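Long-range contacts in SusD homolog (PDB 3IV0), which is of unknown function but, as a SusD-family protein of the Bacteroides outer membrane, probably binds glycans at the cell surface for uptake: residues T45-D49 with N281-N287; R51-I55 with C445-M449; G61-V65 with P298-Y302; C301-L307 with P338-K342; Y306-F311 with W417-R421. One frame throughout, in Å; residues are numbered along the deposited sequence. Where two conformers were deposited one is given.

Contact 1: residues T45-D49 with N281-N287; sequences TYSGD and NAKFSDN. With EDO (1,2-ethanediol), chain F.
The F284 ring meets T45 and D49 in different ways. T45 OG1 lies at the ring's edge, in its plane, 3.7 Å from F284 CB, whereas the D49 carboxylate approaches aslant, its OD2 3.8 Å from F284 CD1 and its plane turned 51° from the ring. At the second flat pair, the carboxamide of N281 meets the hydroxyl-bearing rim of Y46 nearly perpendicular, the planes 80° apart. Between these groups sits T45. T45 OG1 donates to D49 OD2 over 2.7 Å, meeting that oxygen on its anti lone pair, the one away from OD1, and in turn accepts from a water that also takes an N-H from N287 ND2. With OG1 trans to the backbone N (chi1 -165°), the methyl falls between N and the carbonyl carbon and presses on two backbone carbonyls, CG2 lying 3.4 Å from A282 O. N287 ND2 donates to the other, N281 O, at 2.9 Å, from above the carbonyl plane. A second water links T45 N to A282 O. With an alanine here in place of T45, D49 OD2 would probably lose its hydroxyl donor and a gap is likely to open beside the carbonyls of N281 and A282. Helix 43-50 thus meets the turn leading into helix 284-287, with helix 63-69 beside Y46, where the Y64 ring meets that of Y46 with the planes nearly parallel, and strand 300-302 behind F284, where Y302 touches.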
# COMPACT_ATOMS: atom_id res chain seq x y z
N THR A 45 7.47 0.67 -3.01
CA THR A 45 8.44 0.26 -2.02
C THR A 45 9.33 1.43 -1.59
O THR A 45 9.66 1.54 -0.40
CB THR A 45 9.23 -1.00 -2.46
OG1 THR A 45 9.91 -1.55 -1.33
CG2 THR A 45 10.28 -0.71 -3.49
N TYR A 46 9.69 2.33 -2.50
CA TYR A 46 10.50 3.48 -2.09
C TYR A 46 9.70 4.32 -1.12
O TYR A 46 10.24 4.78 -0.10
CB TYR A 46 10.92 4.35 -3.27
CG TYR A 46 12.11 3.92 -4.08
CD1 TYR A 46 12.42 2.61 -4.30
CD2 TYR A 46 12.91 4.90 -4.65
CE1 TYR A 46 13.50 2.27 -5.12
CE2 TYR A 46 13.98 4.59 -5.41
CZ TYR A 46 14.27 3.27 -5.64
OH TYR A 46 15.35 2.99 -6.49
N SER A 47 8.45 4.59 -1.48
CA SER A 47 7.63 5.52 -0.72
C SER A 47 7.02 4.97 0.56
O SER A 47 6.75 5.73 1.50
CB SER A 47 6.49 6.08 -1.60
OG SER A 47 5.50 5.09 -1.86
N GLY A 48 6.79 3.67 0.60
CA GLY A 48 6.10 3.03 1.72
C GLY A 48 6.97 2.17 2.61
O GLY A 48 6.72 2.11 3.82
N ASP A 49 7.95 1.47 2.06
CA ASP A 49 8.84 0.65 2.89
C ASP A 49 10.10 1.40 3.33
O ASP A 49 10.52 1.29 4.48
CB ASP A 49 9.25 -0.59 2.13
CG ASP A 49 8.11 -1.46 1.78
OD1 ASP A 49 7.38 -1.85 2.70
OD2 ASP A 49 7.98 -1.81 0.58
N ASN A 281 13.67 -3.83 -8.70
CA ASN A 281 13.91 -2.84 -7.65
C ASN A 281 12.61 -2.36 -6.99
O ASN A 281 12.62 -1.73 -5.94
CB ASN A 281 14.73 -1.67 -8.22
CG ASN A 281 15.35 -0.77 -7.19
OD1 ASN A 281 15.83 -1.20 -6.09
ND2 ASN A 281 15.40 0.47 -7.53
N ALA A 282 11.49 -2.62 -7.64
CA ALA A 282 10.16 -2.31 -7.10
C ALA A 282 9.65 -3.33 -6.09
O ALA A 282 8.70 -3.05 -5.33
CB ALA A 282 9.12 -2.20 -8.22
N LYS A 283 10.24 -4.52 -6.10
CA LYS A 283 9.81 -5.61 -5.23
C LYS A 283 10.68 -5.60 -3.98
O LYS A 283 11.88 -5.91 -4.04
CB LYS A 283 9.93 -6.95 -5.96
CG LYS A 283 8.93 -7.03 -7.11
CD LYS A 283 8.95 -8.37 -7.82
CE LYS A 283 10.01 -8.41 -8.89
NZ LYS A 283 9.83 -9.61 -9.79
N PHE A 284 10.06 -5.31 -2.85
CA PHE A 284 10.78 -5.29 -1.59
C PHE A 284 11.63 -6.54 -1.41
O PHE A 284 12.84 -6.47 -1.07
CB PHE A 284 9.76 -5.18 -0.45
CG PHE A 284 10.34 -5.25 0.95
CD1 PHE A 284 10.83 -4.10 1.54
CD2 PHE A 284 10.38 -6.43 1.65
CE1 PHE A 284 11.34 -4.12 2.83
CE2 PHE A 284 10.90 -6.44 2.95
CZ PHE A 284 11.40 -5.27 3.51
N SER A 285 11.03 -7.68 -1.66
CA SER A 285 11.73 -8.95 -1.49
C SER A 285 13.08 -8.96 -2.25
O SER A 285 14.10 -9.47 -1.72
CB SER A 285 10.84 -10.10 -1.93
OG SER A 285 11.42 -11.36 -1.57
N ASP A 286 13.10 -8.45 -3.48
CA ASP A 286 14.32 -8.47 -4.30
C ASP A 286 15.35 -7.49 -3.83
O ASP A 286 16.50 -7.55 -4.28
CB ASP A 286 14.00 -8.31 -5.78
CG ASP A 286 13.42 -9.59 -6.40
OD1 ASP A 286 13.67 -10.70 -5.89
OD2 ASP A 286 12.75 -9.49 -7.46
N ASN A 287 14.97 -6.59 -2.92
CA ASN A 287 15.91 -5.66 -2.37
C ASN A 287 16.51 -6.13 -1.05
O ASN A 287 17.52 -5.57 -0.60
CB ASN A 287 15.23 -4.28 -2.19
CG ASN A 287 14.91 -3.61 -3.51
OD1 ASN A 287 15.62 -3.75 -4.51
ND2 ASN A 287 13.81 -2.86 -3.52
C1 EDO F . 17.06 -6.65 -7.00
O1 EDO F . 18.17 -7.43 -6.66
C2 EDO F . 17.14 -5.14 -6.79
O2 EDO F . 18.07 -4.78 -5.79
O HOH W 1 7.52 -0.52 -5.70
O HOH W 2 12.56 -2.05 -1.04

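Contact 2: residues R51-I55 with C445-M449; sequences RCAPI and CMNPM
N447 and C52 bring two irregular loops together, their CA atoms 5.2 Å apart, closer than any other pair across the contact. C52 has positive backbone angles, of the left-handed helical kind, which turn the chain sharply after helix 43-50. Its CB touches the backbone of the other loop, 3.6 Å from N447 O. The side chain of N447 reaches back over the first loop: with CG opposite the carbonyl carbon (chi1 -63°), the amide passes across A53 and P54. Although ND2 comes within 3.1 Å of A53 O, the angle is poor and no hydrogen bond forms; the amide hydrogens serve A69 O and a water that donates to I55 O. M449 starts between its backbone N and carbonyl carbon (chi1 67°) and then folds at chi3 (71°), which swings the methyl CE round to C52 SG at 4.2 Å. C445 sends SG alongside the C52 carbonyl, 3.7 Å from C52 O. The two sulfurs, C52 SG and C445 SG, remain 5.2 Å apart, too far for a disulfide. P54, the centre of an inverse gamma turn closed by a weak bond from I55 N to A53 O, offers CB to the selenium of M446; because M446 has two deposited conformers, that touch is doubtful. Chemically, then, no hydrogen bond passes directly between the loops: C52 and M449 meet by apolar contact, the N447 amide is served by A69 O and a water, and C52 O by the hydroxyl of Y429, so the fit rests on shape rather than on direct hydrogen bonds.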
# COMPACT_ATOMS: atom_id res chain seq x y z
N ARG A 51 11.33 4.79 3.03
CA ARG A 51 11.43 6.16 3.47
C ARG A 51 11.33 6.23 4.99
O ARG A 51 10.41 5.68 5.60
CB ARG A 51 10.33 7.00 2.85
CG ARG A 51 10.54 8.46 3.05
CD ARG A 51 9.54 9.27 2.25
NE ARG A 51 9.70 10.70 2.46
CZ ARG A 51 8.94 11.62 1.90
NH1 ARG A 51 7.94 11.26 1.11
NH2 ARG A 51 9.13 12.88 2.15
N CYS A 52 12.32 6.89 5.61
CA CYS A 52 12.43 6.99 7.08
C CYS A 52 12.58 5.64 7.77
O CYS A 52 12.35 5.55 8.97
CB CYS A 52 11.28 7.79 7.70
SG CYS A 52 11.19 9.49 7.10
N ALA A 53 12.93 4.58 7.02
CA ALA A 53 13.19 3.28 7.59
C ALA A 53 14.66 3.20 8.05
O ALA A 53 15.54 3.81 7.42
CB ALA A 53 12.91 2.19 6.56
N PRO A 54 14.91 2.46 9.13
CA PRO A 54 16.29 2.29 9.65
C PRO A 54 17.05 1.24 8.84
O PRO A 54 17.36 0.14 9.33
CB PRO A 54 16.04 1.88 11.09
CG PRO A 54 14.79 1.11 11.04
CD PRO A 54 13.93 1.79 9.99
N ILE A 55 17.36 1.63 7.60
CA ILE A 55 17.99 0.75 6.63
C ILE A 55 19.31 1.34 6.18
O ILE A 55 19.52 2.56 6.17
CB ILE A 55 17.05 0.48 5.43
CG1 ILE A 55 16.67 1.76 4.68
CG2 ILE A 55 15.83 -0.31 5.88
CD1 ILE A 55 15.84 1.46 3.40
N CYS A 445 9.78 5.95 15.55
CA CYS A 445 10.50 5.98 14.29
C CYS A 445 11.96 6.26 14.60
O CYS A 445 12.26 7.25 15.27
CB CYS A 445 9.93 7.08 13.40
SG CYS A 445 10.83 7.26 11.82
N MSE A 446 12.85 5.41 14.12
CA MSE A 446 14.28 5.54 14.41
C MSE A 446 14.91 6.70 13.64
O MSE A 446 15.89 7.31 14.08
CB MSE A 446 15.00 4.24 14.04
CG MSE A 446 16.46 4.21 14.42
SE MSE A 446 17.24 2.40 14.52
CE MSE A 446 17.42 2.33 16.33
N ASN A 447 14.31 7.02 12.49
CA ASN A 447 14.84 8.05 11.59
C ASN A 447 13.75 9.11 11.38
O ASN A 447 13.27 9.32 10.27
CB ASN A 447 15.24 7.48 10.21
CG ASN A 447 16.37 6.46 10.28
OD1 ASN A 447 16.85 6.08 11.34
ND2 ASN A 447 16.79 6.01 9.13
N PRO A 448 13.32 9.77 12.46
CA PRO A 448 12.17 10.68 12.37
C PRO A 448 12.52 11.96 11.63
O PRO A 448 13.70 12.33 11.51
CB PRO A 448 11.88 11.04 13.83
CG PRO A 448 13.22 10.94 14.49
CD PRO A 448 13.91 9.78 13.81
N MSE A 449 11.50 12.65 11.14
CA MSE A 449 11.68 14.04 10.73
C MSE A 449 11.24 14.91 11.90
O MSE A 449 10.65 14.42 12.88
CB MSE A 449 10.87 14.36 9.46
CG MSE A 449 9.35 14.33 9.63
SE MSE A 449 8.35 14.54 7.98
CE MSE A 449 8.74 12.84 7.14
O HOH W 3 19.21 4.27 8.48

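Contact 3: residues G61-V65 with P298-Y302; sequences GDKYV and PLFCY
L299 brings both its methyls up to the hydroxyl of Y64. CD2 comes obliquely to the phenol end of that ring, L299 CD2 lying 3.2 Å from Y64 OH. CD1 is shared, near Y64 OH as well as 3.4 Å from D62 OD2. With CG trans to the backbone N (chi1 -180°), the leucine extends far enough from its chain to reach both residues. The V65 side chain slides past it in the opposite direction, V65 CG2 lying 4.2 Å from L299 CG, while the other methyl, V65 CG1, sits 4.1 Å from F300 CB. No direct hydrogen bond crosses the contact; a water gives one hydrogen to D62 OD2 and the other to L299 O, both at 2.7 Å, and so bridges the D62 carboxylate to the backbone just before strand 300-302. D62 is the centre of an inverse gamma turn, which bends the chain into helix 63-69. In the fold, strand 300-302 pairs antiparallel with strand 55-57, as the backbone bonds of C301 with T56 bear out, and V65 also touches I55 and A57. Here the start of helix 63-69, which follows strand 55-57, packs beside this two-stranded antiparallel pairing through V65 and L299.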
# COMPACT_ATOMS: atom_id res chain seq x y z
N GLY A 61 27.38 3.35 -2.97
CA GLY A 61 27.03 3.85 -4.30
C GLY A 61 25.54 3.85 -4.66
O GLY A 61 25.12 4.59 -5.57
N ASP A 62 24.75 3.02 -3.96
CA ASP A 62 23.27 3.00 -4.10
C ASP A 62 22.71 4.10 -3.22
O ASP A 62 22.13 3.87 -2.13
CB ASP A 62 22.73 1.63 -3.69
CG ASP A 62 23.20 0.53 -4.62
OD1 ASP A 62 23.23 0.76 -5.85
OD2 ASP A 62 23.47 -0.58 -4.14
N LYS A 63 22.90 5.32 -3.68
CA LYS A 63 22.76 6.50 -2.84
C LYS A 63 21.33 6.72 -2.39
O LYS A 63 21.08 7.26 -1.31
CB LYS A 63 23.27 7.71 -3.60
CG LYS A 63 24.78 7.70 -3.76
CD LYS A 63 25.24 8.92 -4.54
CE LYS A 63 26.76 8.98 -4.54
NZ LYS A 63 27.30 10.02 -5.45
N TYR A 64 20.37 6.27 -3.19
CA TYR A 64 18.96 6.47 -2.90
C TYR A 64 18.52 5.80 -1.60
O TYR A 64 17.60 6.30 -0.95
CB TYR A 64 18.07 6.01 -4.05
CG TYR A 64 18.14 4.55 -4.39
CD1 TYR A 64 17.30 3.64 -3.80
CD2 TYR A 64 19.04 4.09 -5.35
CE1 TYR A 64 17.34 2.30 -4.11
CE2 TYR A 64 19.11 2.73 -5.66
CZ TYR A 64 18.24 1.85 -5.05
OH TYR A 64 18.27 0.53 -5.39
N VAL A 65 19.22 4.74 -1.17
CA VAL A 65 18.85 4.09 0.07
C VAL A 65 18.98 5.05 1.25
O VAL A 65 18.05 5.21 2.03
CB VAL A 65 19.67 2.82 0.34
CG1 VAL A 65 19.33 2.26 1.72
CG2 VAL A 65 19.39 1.80 -0.79
N PRO A 298 22.37 -8.43 -0.23
CA PRO A 298 21.21 -7.69 -0.76
C PRO A 298 21.48 -6.23 -0.99
O PRO A 298 22.55 -5.73 -0.72
CB PRO A 298 20.16 -7.83 0.34
CG PRO A 298 20.69 -8.77 1.35
CD PRO A 298 22.20 -8.74 1.20
N LEU A 299 20.46 -5.50 -1.45
CA LEU A 299 20.59 -4.06 -1.59
C LEU A 299 20.76 -3.35 -0.25
O LEU A 299 21.57 -2.44 -0.10
CB LEU A 299 19.34 -3.51 -2.32
CG LEU A 299 19.33 -2.01 -2.54
CD1 LEU A 299 20.30 -1.66 -3.64
CD2 LEU A 299 17.92 -1.54 -2.95
N PHE A 300 19.95 -3.74 0.75
CA PHE A 300 19.99 -3.10 2.05
C PHE A 300 19.54 -4.04 3.15
O PHE A 300 18.99 -5.10 2.90
CB PHE A 300 19.16 -1.80 2.10
CG PHE A 300 17.66 -1.97 1.90
CD1 PHE A 300 16.82 -2.36 2.95
CD2 PHE A 300 17.09 -1.70 0.68
CE1 PHE A 300 15.46 -2.49 2.78
CE2 PHE A 300 15.72 -1.84 0.50
CZ PHE A 300 14.91 -2.22 1.53
N CYS A 301 19.80 -3.62 4.38
CA CYS A 301 19.32 -4.32 5.54
C CYS A 301 18.80 -3.36 6.60
O CYS A 301 19.15 -2.20 6.64
CB CYS A 301 20.43 -5.21 6.15
SG CYS A 301 21.87 -4.35 6.81
N TYR A 302 17.98 -3.92 7.48
CA TYR A 302 17.41 -3.21 8.62
C TYR A 302 18.35 -3.27 9.81
O TYR A 302 18.98 -4.30 10.05
CB TYR A 302 16.09 -3.87 9.03
CG TYR A 302 14.93 -3.48 8.12
CD1 TYR A 302 14.75 -4.12 6.92
CD2 TYR A 302 14.10 -2.43 8.44
CE1 TYR A 302 13.71 -3.77 6.07
CE2 TYR A 302 13.05 -2.06 7.58
CZ TYR A 302 12.88 -2.75 6.42
OH TYR A 302 11.86 -2.42 5.56
O HOH W 4 23.56 -1.80 -1.73

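Contact 4: residues C301-L307 with P338-K342; sequences CYSGDYL and PKEIK
K339 reaches Y302 through one bend and a straight run. Its CG stands between the backbone N and the carbonyl carbon (chi1 60°), and the chain is fully extended from there on, which carries it alongside C301, with K339 CE 3.9 Å from C301 CB, and delivers NZ to Y302 O at 2.9 Å. That bond is weak; the same ammonium also donates to the carbonyls of S330 and I328, so backbone oxygens hold this buried charge. NZ further lies 3.7 Å from G304 N, at the start of helix 304-310, a helix end that would probably not welcome a positive charge without those carbonyls. G304 has no side chain, and a CB placed on it would stand close to NZ. Cutting K339 back to an alanine would probably leave Y302 O, S330 O and I328 O short of their shared donor and strip C301 of its covering methylenes. On the apolar side I341 crosses the tyrosine at about a right angle, its CD1 3.7 Å from Y302 CD1 and leaning on the ring aslant. Just beyond, S303 OG accepts from Y306 N over 3.0 Å, nearly straight at 170°. The layout is that of a strand passing directly into a helix through a serine N-cap, here with an extended loop, 338-342, beside it and its lysine running past C301 so that NZ ends at the strand-to-helix junction.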
# COMPACT_ATOMS: atom_id res chain seq x y z
N CYS A 301 19.80 -3.62 4.38
CA CYS A 301 19.32 -4.32 5.54
C CYS A 301 18.80 -3.36 6.60
O CYS A 301 19.15 -2.20 6.64
CB CYS A 301 20.43 -5.21 6.15
SG CYS A 301 21.87 -4.35 6.81
N TYR A 302 17.98 -3.92 7.48
CA TYR A 302 17.41 -3.21 8.62
C TYR A 302 18.35 -3.27 9.81
O TYR A 302 18.98 -4.30 10.05
CB TYR A 302 16.09 -3.87 9.03
CG TYR A 302 14.93 -3.48 8.12
CD1 TYR A 302 14.75 -4.12 6.92
CD2 TYR A 302 14.10 -2.43 8.44
CE1 TYR A 302 13.71 -3.77 6.07
CE2 TYR A 302 13.05 -2.06 7.58
CZ TYR A 302 12.88 -2.75 6.42
OH TYR A 302 11.86 -2.42 5.56
N SER A 303 18.40 -2.19 10.55
CA SER A 303 19.11 -2.16 11.84
C SER A 303 18.74 -3.34 12.72
O SER A 303 17.58 -3.62 12.96
CB SER A 303 18.74 -0.85 12.54
OG SER A 303 18.98 -0.88 13.92
N GLY A 304 19.75 -3.98 13.30
CA GLY A 304 19.50 -5.03 14.27
C GLY A 304 18.88 -4.51 15.54
O GLY A 304 18.07 -5.21 16.12
N ASP A 305 19.21 -3.29 15.94
CA ASP A 305 18.59 -2.68 17.10
C ASP A 305 17.10 -2.47 16.84
O ASP A 305 16.28 -2.75 17.70
CB ASP A 305 19.25 -1.36 17.45
CG ASP A 305 20.70 -1.52 17.91
OD1 ASP A 305 20.98 -2.38 18.77
OD2 ASP A 305 21.56 -0.77 17.40
N TYR A 306 16.75 -1.97 15.65
CA TYR A 306 15.35 -1.83 15.31
C TYR A 306 14.61 -3.16 15.40
O TYR A 306 13.53 -3.24 15.97
CB TYR A 306 15.20 -1.27 13.90
CG TYR A 306 13.75 -1.11 13.50
CD1 TYR A 306 12.92 -0.25 14.21
CD2 TYR A 306 13.23 -1.81 12.44
CE1 TYR A 306 11.59 -0.07 13.87
CE2 TYR A 306 11.87 -1.62 12.07
CZ TYR A 306 11.08 -0.75 12.82
OH TYR A 306 9.76 -0.55 12.47
N LEU A 307 15.18 -4.23 14.84
CA LEU A 307 14.50 -5.51 14.82
C LEU A 307 14.45 -6.13 16.22
O LEU A 307 13.52 -6.86 16.53
CB LEU A 307 15.11 -6.41 13.74
CG LEU A 307 14.97 -5.89 12.29
CD1 LEU A 307 15.64 -6.87 11.33
CD2 LEU A 307 13.50 -5.63 11.88
N PRO A 338 26.14 -10.61 5.40
CA PRO A 338 24.82 -10.07 5.06
C PRO A 338 23.67 -10.74 5.79
O PRO A 338 23.81 -11.83 6.29
CB PRO A 338 24.72 -10.35 3.57
CG PRO A 338 25.51 -11.59 3.38
CD PRO A 338 26.68 -11.44 4.31
N LYS A 339 22.51 -10.09 5.80
CA LYS A 339 21.31 -10.72 6.33
C LYS A 339 20.15 -10.44 5.38
O LYS A 339 20.19 -9.46 4.63
CB LYS A 339 20.98 -10.25 7.72
CG LYS A 339 20.71 -8.80 7.85
CD LYS A 339 20.48 -8.51 9.33
CE LYS A 339 20.22 -7.08 9.61
NZ LYS A 339 19.89 -6.88 11.08
N GLU A 340 19.20 -11.35 5.37
CA GLU A 340 18.09 -11.25 4.42
C GLU A 340 16.77 -11.51 5.07
O GLU A 340 16.68 -12.09 6.15
CB GLU A 340 18.30 -12.18 3.24
CG GLU A 340 18.41 -13.64 3.58
CD GLU A 340 18.77 -14.51 2.39
OE1 GLU A 340 18.81 -14.01 1.23
OE2 GLU A 340 19.03 -15.72 2.62
N ILE A 341 15.71 -11.03 4.41
CA ILE A 341 14.34 -11.25 4.83
C ILE A 341 13.70 -12.21 3.84
O ILE A 341 13.77 -11.96 2.63
CB ILE A 341 13.59 -9.91 4.84
CG1 ILE A 341 14.19 -9.03 5.93
CG2 ILE A 341 12.10 -10.12 5.01
CD1 ILE A 341 13.68 -7.57 5.93
N LYS A 342 13.12 -13.30 4.32
CA LYS A 342 12.61 -14.37 3.49
C LYS A 342 11.07 -14.49 3.48
O LYS A 342 10.48 -15.38 2.87
CB LYS A 342 13.23 -15.70 3.93
CG LYS A 342 12.85 -16.13 5.28
CD LYS A 342 13.56 -17.47 5.62
CE LYS A 342 13.23 -17.94 7.02
NZ LYS A 342 13.97 -19.18 7.35

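Contact 5: residues Y306-F311 with W417-R421; sequences YLMTLF and WERCR
R421 lies against both L310 and F311. Its CG sits over one face of the F311 ring, 3.8 Å from the centroid and 24° off the normal, a CH-pi contact displaced toward the rim. Farther along, a bend at chi3 (-82°) turns the guanidinium back so that NH1 donates to L310 O at 2.9 Å, nearly straight and in both the carbonyl and the guanidinium planes. L310 itself pushes CD1 between C420 and the indole: it is 3.6 Å from C420 CB, and it meets W417 CE3 at the ring's edge at 3.8 Å. Y306 joins more loosely, its CE1 4.3 Å from W417 CZ3. These side chains fill the crossing of helices 304-310 and 408-422, within a largely helical fold whose family belongs to the TPR clan; the axes of their segments 306-310 and 417-421 pass 11.1 Å apart at 121°. Because L310 ends its helix, the arginine's positive charge falls near the helix's carbonyl end, where it is likely to be welcome. The guanidinium is set by a second layer: E418 OE1 accepts from both R421 NE and R421 NH2, each at 2.9 Å, a side-on grip by two nitrogens on one oxygen, while W417 O lies over the centre of one guanidinium face. A water bridges R421 NH1 and T309 O. Outward again, E418 forms salt bridges with R319 and R396, and F324 meets the F311 ring.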
# COMPACT_ATOMS: atom_id res chain seq x y z
N TYR A 306 16.75 -1.97 15.65
CA TYR A 306 15.35 -1.83 15.31
C TYR A 306 14.61 -3.16 15.40
O TYR A 306 13.53 -3.24 15.97
CB TYR A 306 15.20 -1.27 13.90
CG TYR A 306 13.75 -1.11 13.50
CD1 TYR A 306 12.92 -0.25 14.21
CD2 TYR A 306 13.23 -1.81 12.44
CE1 TYR A 306 11.59 -0.07 13.87
CE2 TYR A 306 11.87 -1.62 12.07
CZ TYR A 306 11.08 -0.75 12.82
OH TYR A 306 9.76 -0.55 12.47
N LEU A 307 15.18 -4.23 14.84
CA LEU A 307 14.50 -5.51 14.82
C LEU A 307 14.45 -6.13 16.22
O LEU A 307 13.52 -6.86 16.53
CB LEU A 307 15.11 -6.41 13.74
CG LEU A 307 14.97 -5.89 12.29
CD1 LEU A 307 15.64 -6.87 11.33
CD2 LEU A 307 13.50 -5.63 11.88
N MSE A 308 15.44 -5.85 17.07
CA MSE A 308 15.36 -6.29 18.46
C MSE A 308 14.21 -5.56 19.18
O MSE A 308 13.64 -6.10 20.13
CB MSE A 308 16.68 -6.06 19.19
CG MSE A 308 17.72 -7.14 18.93
SE MSE A 308 19.34 -6.89 19.98
CE MSE A 308 20.11 -5.51 19.01
N THR A 309 13.91 -4.33 18.78
CA THR A 309 12.74 -3.61 19.34
C THR A 309 11.43 -4.15 18.79
O THR A 309 10.47 -4.41 19.52
CB THR A 309 12.81 -2.13 18.97
OG1 THR A 309 13.93 -1.54 19.65
CG2 THR A 309 11.48 -1.38 19.32
N LEU A 310 11.41 -4.33 17.48
CA LEU A 310 10.24 -4.78 16.80
C LEU A 310 9.84 -6.22 17.12
O LEU A 310 8.65 -6.52 17.32
CB LEU A 310 10.48 -4.60 15.29
CG LEU A 310 9.28 -4.78 14.38
CD1 LEU A 310 8.20 -3.78 14.79
CD2 LEU A 310 9.69 -4.59 12.90
N PHE A 311 10.81 -7.11 17.16
CA PHE A 311 10.59 -8.54 17.41
C PHE A 311 11.42 -8.93 18.65
O PHE A 311 12.52 -9.48 18.50
CB PHE A 311 10.99 -9.38 16.21
CG PHE A 311 10.05 -9.26 15.03
CD1 PHE A 311 8.85 -9.92 15.03
CD2 PHE A 311 10.38 -8.44 13.96
CE1 PHE A 311 7.99 -9.80 13.95
CE2 PHE A 311 9.48 -8.30 12.87
CZ PHE A 311 8.31 -8.99 12.89
N TRP A 417 2.58 -1.20 16.82
CA TRP A 417 3.77 -2.03 16.67
C TRP A 417 3.42 -3.33 16.00
O TRP A 417 4.24 -3.90 15.24
CB TRP A 417 4.47 -2.26 18.02
CG TRP A 417 5.19 -1.05 18.52
CD1 TRP A 417 4.86 -0.30 19.59
CD2 TRP A 417 6.37 -0.47 17.95
NE1 TRP A 417 5.76 0.72 19.73
CE2 TRP A 417 6.69 0.65 18.74
CE3 TRP A 417 7.17 -0.77 16.86
CZ2 TRP A 417 7.79 1.45 18.48
CZ3 TRP A 417 8.26 0.03 16.61
CH2 TRP A 417 8.55 1.13 17.41
N GLU A 418 2.21 -3.82 16.24
CA GLU A 418 1.78 -5.03 15.57
C GLU A 418 1.69 -4.82 14.06
O GLU A 418 2.00 -5.72 13.28
CB GLU A 418 0.46 -5.59 16.14
CG GLU A 418 0.16 -7.03 15.74
CD GLU A 418 1.12 -8.05 16.31
OE1 GLU A 418 1.89 -7.71 17.25
OE2 GLU A 418 1.07 -9.19 15.82
N ARG A 419 1.16 -3.68 13.62
CA ARG A 419 1.15 -3.39 12.18
C ARG A 419 2.57 -3.32 11.64
O ARG A 419 2.83 -3.79 10.53
CB ARG A 419 0.43 -2.05 11.89
CG ARG A 419 -1.10 -2.15 11.94
CD ARG A 419 -1.85 -0.89 11.47
NE ARG A 419 -1.49 -0.47 10.12
CZ ARG A 419 -2.02 -0.94 9.00
NH1 ARG A 419 -2.93 -1.90 9.03
NH2 ARG A 419 -1.63 -0.49 7.82
N CYS A 420 3.52 -2.79 12.41
CA CYS A 420 4.89 -2.76 11.94
C CYS A 420 5.48 -4.15 11.79
O CYS A 420 6.21 -4.43 10.84
CB CYS A 420 5.74 -1.92 12.88
SG CYS A 420 5.40 -0.15 12.89
N ARG A 421 5.17 -5.05 12.72
CA ARG A 421 5.65 -6.43 12.60
C ARG A 421 4.95 -7.16 11.47
O ARG A 421 5.59 -7.82 10.63
CB ARG A 421 5.35 -7.21 13.88
CG ARG A 421 6.25 -6.90 15.07
CD ARG A 421 5.86 -7.76 16.27
NE ARG A 421 4.74 -7.25 17.02
CZ ARG A 421 4.81 -6.30 17.94
NH1 ARG A 421 5.98 -5.77 18.25
NH2 ARG A 421 3.72 -5.89 18.56
O HOH W 5 7.76 -4.29 20.13

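Overall arrangement
Helix 43-50, near the N terminus, opens contact 1, which closes a loop of 231 residues on reaching 281-287. The chain then passes through 51-55 and 61-65, whose partners lie farther on: contact 3 crosses contact 1 by returning at 298-302, and contact 2 closes last, at 445-449, crossing contact 1 and enclosing contacts 3, 4 and 5. Contact 4 shares C301 and Y302 with contact 3 and closes a short loop of 30 residues; contact 5, sharing Y306 and L307, crosses it. Y302 touches F284 of contact 1, and P54 of contact 2 packs on Y306. Strand 300-302 and helix 304-310 thereby join helices 43-50 and 63-69 to helix 408-422.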